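Local coordinates for protein metallo-beta-lactamase (Pseudomonas stutzeri, PDB 4ZEJ) that probably hydrolyses beta-lactam antibiotics to substituted beta-amino acids, as a class B metallo-beta-lactamase with two zinc ions in its active site, at residues A97-N102 with T116-E121. Sequence-based numbering, arbitrary orientation.
Sequences ATTSTN and TLKGNE
Backbone hydrogen bonds tie Leu117 to both sides of Thr98 in parallel pairing: Leu117 N donates to Ala97 O at 2.8 Å, and Leu117 O accepts from Thr99 N at 3.2 Å. CA-H...O contacts accompany both, Thr116 CA to Ala97 O and Thr98 CA to Leu117 O. The second bond falls where strand 95-98 gives way to helix 99-107. Thr99 OG1, beside its own backbone N (chi1 -57°), adds a weak hydrogen bond to Leu117 O at 3.5 Å.

The other side-chain bond across the contact is also loose: Asn102 ND2 gives a weak, bent hydrogen bond to Thr116 OG1 (3.2 Å, 132° at the hydrogen), while its OD1 accepts from Ala113 N. Within 116-121, Lys118, bent at chi2 (80°), turns NZ back to a hydrogen bond with Thr116 O (3.1 Å), from above the carbonyl plane.

Van der Waals contact centres on Thr116 CG2, which lies 3.3 Å from Thr99 OG1 and also packs against Thr99 N. Thr98 and Leu117 project to the same sheet face, where Thr98 CG2 and Leu117 CB come no closer than 4.5 Å.

This pairing closes a beta-alpha-beta unit at the edge of the seven-stranded sheet. Two main-chain bonds carry it; side chains add only weak bonds and methyl packing. By receiving both the N-H and, weakly, the hydroxyl of Thr99, Leu117 O keeps the first helical residue fastened to the edge strand.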
loop_
_atom_site.group_PDB
_atom_site.type_symbol
_atom_site.label_atom_id
_atom_site.label_comp_id
_atom_site.label_asym_id
_atom_site.label_seq_id
_atom_site.Cartn_x
_atom_site.Cartn_y
_atom_site.Cartn_z
ATOM N N ALA A 97 10.434 -3.746 2.918
ATOM C CA ALA A 97 10.237 -2.354 2.575
ATOM C C ALA A 97 11.456 -1.886 1.796
ATOM O O ALA A 97 12.515 -2.536 1.839
ATOM C CB ALA A 97 10.056 -1.514 3.826
ATOM N N THR A 98 11.331 -0.754 1.104
ATOM C CA THR A 98 12.471 -0.209 0.356
ATOM C C THR A 98 13.516 0.386 1.299
ATOM O O THR A 98 13.235 0.649 2.474
ATOM C CB THR A 98 12.071 0.909 -0.614
ATOM O OG1 THR A 98 11.525 2.010 0.130
ATOM C CG2 THR A 98 11.065 0.410 -1.647
ATOM N N THR A 99 14.713 0.600 0.751
ATOM C CA THR A 99 15.801 1.313 1.425
ATOM C C THR A 99 15.322 2.635 2.024
ATOM O O THR A 99 15.565 2.912 3.207
ATOM C CB THR A 99 16.960 1.594 0.431
ATOM O OG1 THR A 99 17.399 0.355 -0.136
ATOM C CG2 THR A 99 18.145 2.266 1.113
ATOM N N SER A 100 14.636 3.435 1.210
ATOM C CA SER A 100 14.173 4.756 1.640
ATOM C C SER A 100 13.134 4.643 2.760
ATOM O O SER A 100 13.223 5.350 3.752
ATOM C CB SER A 100 13.599 5.549 0.466
ATOM O OG SER A 100 13.223 6.856 0.874
ATOM N N THR A 101 12.165 3.743 2.595
ATOM C CA THR A 101 11.163 3.498 3.626
ATOM C C THR A 101 11.763 3.021 4.954
ATOM O O THR A 101 11.412 3.551 6.005
ATOM C CB THR A 101 10.105 2.502 3.132
ATOM O OG1 THR A 101 9.424 3.091 2.020
ATOM C CG2 THR A 101 9.109 2.147 4.228
ATOM N N ASN A 102 12.657 2.035 4.898
ATOM C CA ASN A 102 13.346 1.557 6.110
ATOM C C ASN A 102 14.188 2.644 6.795
ATOM O O ASN A 102 14.212 2.709 8.029
ATOM C CB ASN A 102 14.202 0.305 5.831
ATOM C CG ASN A 102 13.568 -0.984 6.345
ATOM O OD1 ASN A 102 12.410 -1.024 6.772
ATOM N ND2 ASN A 102 14.346 -2.059 6.315
ATOM N N THR A 116 15.209 -5.465 3.051
ATOM C CA THR A 116 15.223 -4.211 2.304
ATOM C C THR A 116 15.200 -4.493 0.800
ATOM O O THR A 116 15.965 -5.329 0.309
ATOM C CB THR A 116 16.451 -3.359 2.690
ATOM O OG1 THR A 116 16.352 -2.995 4.072
ATOM C CG2 THR A 116 16.524 -2.087 1.872
ATOM N N LEU A 117 14.317 -3.792 0.088
ATOM C CA LEU A 117 14.246 -3.826 -1.375
ATOM C C LEU A 117 15.084 -2.679 -1.941
ATOM O O LEU A 117 14.847 -1.520 -1.619
ATOM C CB LEU A 117 12.789 -3.702 -1.840
ATOM C CG LEU A 117 11.846 -4.803 -1.344
ATOM C CD1 LEU A 117 10.396 -4.453 -1.629
ATOM C CD2 LEU A 117 12.205 -6.154 -1.938
ATOM N N LYS A 118 16.063 -3.002 -2.780
ATOM C CA LYS A 118 16.987 -1.998 -3.314
ATOM C C LYS A 118 16.611 -1.569 -4.724
ATOM O O LYS A 118 15.938 -2.305 -5.454
ATOM C CB LYS A 118 18.418 -2.534 -3.322
ATOM C CG LYS A 118 19.046 -2.698 -1.946
ATOM C CD LYS A 118 18.591 -3.970 -1.244
ATOM C CE LYS A 118 19.582 -4.408 -0.173
ATOM N NZ LYS A 118 19.027 -5.475 0.713
ATOM N N GLY A 119 17.059 -0.371 -5.097
ATOM C CA GLY A 119 16.885 0.152 -6.456
ATOM C C GLY A 119 15.486 0.690 -6.681
ATOM O O GLY A 119 14.622 0.574 -5.804
ATOM N N ASN A 120 15.262 1.270 -7.861
ATOM C CA ASN A 120 13.941 1.817 -8.223
ATOM C C ASN A 120 12.885 0.760 -8.533
ATOM O O ASN A 120 11.692 1.062 -8.507
ATOM C CB ASN A 120 14.042 2.783 -9.411
ATOM C CG ASN A 120 14.784 4.060 -9.067
ATOM O OD1 ASN A 120 14.715 4.549 -7.941
ATOM N ND2 ASN A 120 15.511 4.607 -10.041
ATOM N N GLU A 121 13.320 -0.458 -8.848
ATOM C CA GLU A 121 12.421 -1.556 -9.186
ATOM C C GLU A 121 12.857 -2.830 -8.491
ATOM O O GLU A 121 14.048 -3.134 -8.432
ATOM C CB GLU A 121 12.424 -1.810 -10.685
ATOM C CG GLU A 121 12.009 -0.616 -11.515
ATOM C CD GLU A 121 12.131 -0.855 -13.005
ATOM O OE1 GLU A 121 12.456 -1.992 -13.425
ATOM O OE2 GLU A 121 11.917 0.112 -13.765
#